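PDB 6VVE: Dot/Icm T4SS effector from Legionella pneumophila, which acts as an effector kinase, probably on proteins, delivered by the Dot/Icm secretion system and activated by host inositol hexakisphosphate. Local coordinates for residues A[90-101]-A[138-147]. Numbering follows the deposited sequence.
Sequences DKAMKVSRGRHP and EENVYFYMPK. With IHP (inositol hexakisphosphate), chain B; ADP (adenosine-5'-diphosphate), chain C.
Lys-91 NZ is gripped from three sides: it donates to inositol hexakisphosphate O31 (2.7 Å) and O26, oxygens of two different phosphates, and rests over one face of the Tyr-144 ring, 3.5 Å from the centroid and 18° off the normal. The lysine chain leaves CB with CG anti to the backbone N and bends at chi3 (68°), which lays CD and CE across the same face before the ammonium meets the phosphates. Tyr-142 CE1 lies over the rim of the opposite face of the Tyr-144 ring, and inositol hexakisphosphate O45 lies at its edge, in plane; Trp-52 adds an edge-to-face contact. On the face of the sheet that carries Tyr-144, selenomethionine Met-93 reaches out extended, putting CE over the Tyr-142 ring and SE 3.9 Å from Tyr-144 CE1.

The platform is an antiparallel ladder within the kinase N-lobe sheet, strand 91-96 against strand 142-146. Ala-92 N donates to Met-145 O (2.6 Å), and Lys-94 and Phe-143 exchange a pair of backbone bonds. On the face bearing Ala-92, Lys-94 and Met-145, the ligand is ADP. An extended Lys-94 sends NZ to the α-phosphate oxygen O1A (2.8 Å) and also pairs with Asp-207; Met-145 CE lies 3.7 Å from ADP N7, and Pro-146 O accepts from ADP N6 (3.1 Å), the hinge contact familiar from protein kinases. Beyond the ladder, Arg-99 NH1 and NH2 make weak bonds to Glu-139 OE2, while Glu-138 OE2 sits above the rim of the guanidinium face, pairing by charge alone.

Side chains on the two faces, with the Pro-146 carbonyl, thus commit one strand pair to two anionic ligands: the host phosphates would favour a charged Lys-91, and the shared backbone offers a plausible route by which inositol hexakisphosphate steadies the nucleotide site.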
# COMPACT_ATOMS: atom_id res chain seq x y z
N ASP A 90 -7.93 -17.88 6.28
CA ASP A 90 -7.92 -16.89 5.21
C ASP A 90 -7.97 -15.45 5.70
O ASP A 90 -7.87 -14.53 4.88
CB ASP A 90 -9.11 -17.12 4.26
CG ASP A 90 -9.08 -18.49 3.61
OD1 ASP A 90 -8.04 -18.86 3.05
OD2 ASP A 90 -10.11 -19.20 3.68
N LYS A 91 -8.11 -15.23 7.01
CA LYS A 91 -8.33 -13.89 7.53
C LYS A 91 -7.49 -13.64 8.77
O LYS A 91 -7.50 -14.45 9.70
CB LYS A 91 -9.82 -13.69 7.86
CG LYS A 91 -10.17 -12.30 8.35
CD LYS A 91 -11.67 -12.11 8.48
CE LYS A 91 -12.24 -12.97 9.60
NZ LYS A 91 -13.69 -12.71 9.81
N ALA A 92 -6.78 -12.51 8.77
CA ALA A 92 -6.00 -12.06 9.91
C ALA A 92 -6.79 -11.01 10.70
O ALA A 92 -7.72 -10.39 10.18
CB ALA A 92 -4.67 -11.47 9.45
N MSE A 93 -6.39 -10.81 11.95
CA MSE A 93 -7.10 -9.94 12.88
C MSE A 93 -6.11 -9.21 13.78
O MSE A 93 -5.42 -9.82 14.60
CB MSE A 93 -8.08 -10.77 13.72
CG MSE A 93 -8.98 -9.99 14.66
SE MSE A 93 -10.16 -11.20 15.56
CE MSE A 93 -11.47 -10.10 16.38
N LYS A 94 -6.06 -7.89 13.64
CA LYS A 94 -5.08 -7.06 14.34
C LYS A 94 -5.76 -6.26 15.44
O LYS A 94 -6.80 -5.63 15.22
CB LYS A 94 -4.37 -6.12 13.36
CG LYS A 94 -3.30 -5.24 13.99
CD LYS A 94 -2.41 -4.62 12.92
CE LYS A 94 -1.41 -3.64 13.53
NZ LYS A 94 -0.49 -3.08 12.49
N VAL A 95 -5.16 -6.29 16.63
CA VAL A 95 -5.64 -5.52 17.78
C VAL A 95 -4.61 -4.44 18.05
O VAL A 95 -3.49 -4.72 18.51
CB VAL A 95 -5.84 -6.42 19.01
CG1 VAL A 95 -6.13 -5.57 20.25
CG2 VAL A 95 -6.96 -7.41 18.77
N SER A 96 -4.97 -3.19 17.77
CA SER A 96 -4.06 -2.08 17.96
C SER A 96 -4.07 -1.61 19.42
O SER A 96 -5.03 -1.84 20.17
CB SER A 96 -4.42 -0.91 17.05
OG SER A 96 -3.65 0.23 17.35
N ARG A 97 -2.99 -0.95 19.81
CA ARG A 97 -2.83 -0.43 21.16
C ARG A 97 -3.44 0.95 21.35
O ARG A 97 -3.39 1.49 22.46
CB ARG A 97 -1.34 -0.38 21.53
CG ARG A 97 -0.71 -1.74 21.81
CD ARG A 97 0.79 -1.63 22.12
NE ARG A 97 1.06 -0.70 23.21
CZ ARG A 97 1.60 0.51 23.06
NH1 ARG A 97 1.94 0.95 21.86
NH2 ARG A 97 1.80 1.27 24.13
N GLY A 98 -4.03 1.53 20.31
CA GLY A 98 -4.58 2.86 20.41
C GLY A 98 -6.01 2.89 20.92
O GLY A 98 -6.72 1.88 20.90
N ARG A 99 -6.43 4.07 21.37
CA ARG A 99 -7.79 4.31 21.84
C ARG A 99 -8.33 5.52 21.10
O ARG A 99 -7.83 6.64 21.28
CB ARG A 99 -7.83 4.52 23.35
CG ARG A 99 -9.15 5.09 23.87
CD ARG A 99 -10.33 4.17 23.59
NE ARG A 99 -11.61 4.81 23.91
CZ ARG A 99 -12.78 4.19 23.88
NH1 ARG A 99 -12.86 2.91 23.54
NH2 ARG A 99 -13.89 4.85 24.18
N HIS A 100 -9.36 5.32 20.29
CA HIS A 100 -9.98 6.39 19.52
C HIS A 100 -11.48 6.15 19.47
O HIS A 100 -11.94 5.03 19.72
CB HIS A 100 -9.42 6.46 18.10
CG HIS A 100 -7.93 6.44 18.03
ND1 HIS A 100 -7.20 5.27 18.08
CD2 HIS A 100 -7.02 7.44 17.92
CE1 HIS A 100 -5.91 5.55 18.00
NE2 HIS A 100 -5.78 6.86 17.91
N PRO A 101 -12.26 7.18 19.17
CA PRO A 101 -13.71 6.99 19.03
C PRO A 101 -14.04 6.16 17.80
O PRO A 101 -13.24 6.02 16.87
CB PRO A 101 -14.27 8.42 18.90
CG PRO A 101 -13.16 9.32 19.36
CD PRO A 101 -11.88 8.60 19.04
N GLU A 138 -17.41 -0.72 20.40
CA GLU A 138 -16.46 0.39 20.40
C GLU A 138 -15.28 0.14 21.33
O GLU A 138 -14.23 0.77 21.17
CB GLU A 138 -17.19 1.68 20.78
CG GLU A 138 -16.29 2.84 21.21
CD GLU A 138 -15.26 3.22 20.16
OE1 GLU A 138 -15.34 2.71 19.02
OE2 GLU A 138 -14.36 4.03 20.47
N GLU A 139 -15.42 -0.77 22.29
CA GLU A 139 -14.33 -1.10 23.20
C GLU A 139 -13.59 -2.37 22.81
O GLU A 139 -12.62 -2.75 23.49
CB GLU A 139 -14.85 -1.23 24.64
CG GLU A 139 -15.06 0.10 25.34
CD GLU A 139 -16.18 0.93 24.73
OE1 GLU A 139 -17.28 0.38 24.52
OE2 GLU A 139 -15.95 2.13 24.46
N ASN A 140 -14.01 -3.04 21.74
CA ASN A 140 -13.37 -4.25 21.25
C ASN A 140 -13.17 -4.13 19.73
O ASN A 140 -13.74 -4.88 18.94
CB ASN A 140 -14.18 -5.49 21.60
CG ASN A 140 -13.43 -6.78 21.33
OD1 ASN A 140 -12.23 -6.87 21.55
ND2 ASN A 140 -14.14 -7.79 20.85
N VAL A 141 -12.36 -3.17 19.33
CA VAL A 141 -12.14 -2.85 17.93
C VAL A 141 -10.97 -3.66 17.41
O VAL A 141 -9.99 -3.90 18.13
CB VAL A 141 -11.89 -1.34 17.76
CG1 VAL A 141 -11.64 -0.99 16.30
CG2 VAL A 141 -13.08 -0.54 18.31
N TYR A 142 -11.06 -4.10 16.16
CA TYR A 142 -10.02 -4.92 15.56
C TYR A 142 -10.11 -4.80 14.05
O TYR A 142 -11.16 -4.44 13.50
CB TYR A 142 -10.14 -6.39 15.99
CG TYR A 142 -11.55 -6.93 15.93
CD1 TYR A 142 -12.08 -7.40 14.73
CD2 TYR A 142 -12.34 -6.98 17.06
CE1 TYR A 142 -13.36 -7.91 14.67
CE2 TYR A 142 -13.63 -7.49 17.01
CZ TYR A 142 -14.14 -7.95 15.81
OH TYR A 142 -15.42 -8.46 15.76
N PHE A 143 -9.00 -5.12 13.39
CA PHE A 143 -8.81 -4.90 11.96
C PHE A 143 -8.79 -6.24 11.24
O PHE A 143 -7.85 -7.02 11.41
CB PHE A 143 -7.52 -4.12 11.71
CG PHE A 143 -7.35 -3.63 10.30
CD1 PHE A 143 -8.04 -2.51 9.85
CD2 PHE A 143 -6.48 -4.26 9.43
CE1 PHE A 143 -7.88 -2.06 8.55
CE2 PHE A 143 -6.32 -3.81 8.14
CZ PHE A 143 -7.02 -2.71 7.70
N TYR A 144 -9.83 -6.50 10.45
CA TYR A 144 -9.88 -7.71 9.63
C TYR A 144 -9.12 -7.48 8.33
O TYR A 144 -9.16 -6.39 7.75
CB TYR A 144 -11.31 -8.11 9.30
CG TYR A 144 -12.03 -8.93 10.35
CD1 TYR A 144 -11.34 -9.78 11.21
CD2 TYR A 144 -13.42 -8.88 10.46
CE1 TYR A 144 -12.00 -10.54 12.16
CE2 TYR A 144 -14.09 -9.64 11.41
CZ TYR A 144 -13.38 -10.46 12.26
OH TYR A 144 -14.05 -11.21 13.20
N MSE A 145 -8.44 -8.52 7.85
CA MSE A 145 -7.74 -8.46 6.57
C MSE A 145 -7.37 -9.85 6.08
O MSE A 145 -7.30 -10.78 6.86
CB MSE A 145 -6.47 -7.61 6.69
CG MSE A 145 -5.46 -8.17 7.67
SE MSE A 145 -3.90 -7.03 7.90
CE MSE A 145 -3.56 -7.42 9.79
N PRO A 146 -7.15 -9.99 4.77
CA PRO A 146 -6.73 -11.30 4.24
C PRO A 146 -5.44 -11.75 4.90
O PRO A 146 -4.49 -10.98 5.05
CB PRO A 146 -6.53 -11.03 2.74
CG PRO A 146 -7.38 -9.81 2.45
CD PRO A 146 -7.34 -8.98 3.71
N LYS A 147 -5.41 -13.02 5.30
CA LYS A 147 -4.19 -13.62 5.83
C LYS A 147 -3.32 -14.09 4.67
O LYS A 147 -3.78 -14.86 3.81
CB LYS A 147 -4.52 -14.78 6.76
CG LYS A 147 -3.33 -15.71 7.02
CD LYS A 147 -3.58 -16.66 8.17
CE LYS A 147 -2.38 -17.58 8.41
NZ LYS A 147 -2.15 -18.54 7.28
C1 IHP B . -17.14 -14.16 11.33
C2 IHP B . -18.11 -14.82 12.33
C3 IHP B . -18.72 -13.78 13.28
C4 IHP B . -19.43 -12.67 12.49
C5 IHP B . -18.42 -11.95 11.57
C6 IHP B . -17.72 -12.92 10.63
O11 IHP B . -16.83 -15.10 10.32
P1 IHP B . -15.33 -15.76 10.30
O21 IHP B . -14.81 -15.78 8.88
O31 IHP B . -14.40 -14.96 11.18
O41 IHP B . -15.41 -17.19 10.82
O12 IHP B . -17.37 -15.76 13.08
P2 IHP B . -17.95 -17.30 13.19
O22 IHP B . -19.13 -17.48 12.27
O32 IHP B . -16.86 -18.26 12.81
O42 IHP B . -18.38 -17.55 14.61
O13 IHP B . -17.68 -13.20 14.01
P3 IHP B . -17.83 -12.97 15.63
O23 IHP B . -19.04 -13.74 16.15
O33 IHP B . -16.57 -13.48 16.31
O43 IHP B . -17.99 -11.50 15.94
O14 IHP B . -20.00 -11.75 13.37
P4 IHP B . -21.57 -11.34 13.12
O24 IHP B . -22.45 -12.56 13.25
O34 IHP B . -21.72 -10.80 11.71
O44 IHP B . -21.99 -10.30 14.13
O15 IHP B . -19.09 -11.00 10.81
P5 IHP B . -18.80 -9.41 11.10
O25 IHP B . -20.07 -8.62 10.85
O35 IHP B . -18.37 -9.20 12.53
O45 IHP B . -17.71 -8.94 10.17
O16 IHP B . -16.65 -12.25 10.00
P6 IHP B . -16.74 -11.92 8.39
O26 IHP B . -15.47 -12.38 7.70
O36 IHP B . -17.93 -12.62 7.78
O46 IHP B . -16.91 -10.42 8.22
PB ADP C . 4.46 -3.77 12.26
O1B ADP C . 5.47 -3.32 11.23
O2B ADP C . 4.96 -4.89 13.15
O3B ADP C . 3.77 -2.64 13.00
PA ADP C . 2.08 -5.31 12.00
O1A ADP C . 0.89 -5.06 11.11
O2A ADP C . 1.98 -5.02 13.48
O3A ADP C . 3.29 -4.44 11.37
O5' ADP C . 2.49 -6.84 11.81
C5' ADP C . 3.33 -7.52 12.73
C4' ADP C . 3.55 -8.93 12.27
O4' ADP C . 2.32 -9.67 12.17
C3' ADP C . 4.22 -9.02 10.87
O3' ADP C . 5.62 -9.01 10.92
C2' ADP C . 3.66 -10.34 10.31
O2' ADP C . 4.53 -11.41 10.61
C1' ADP C . 2.31 -10.53 11.03
N9 ADP C . 1.24 -10.15 10.08
C8 ADP C . 0.73 -8.90 9.95
N7 ADP C . -0.23 -8.88 8.98
C5 ADP C . -0.32 -10.13 8.49
C6 ADP C . -1.14 -10.79 7.45
N6 ADP C . -2.05 -10.09 6.76
N1 ADP C . -0.94 -12.12 7.24
C2 ADP C . -0.03 -12.83 7.94
N3 ADP C . 0.74 -12.27 8.89
C4 ADP C . 0.64 -10.96 9.21
O HOH W 1 -7.52 -1.88 18.21
O HOH W 2 -11.87 1.05 21.61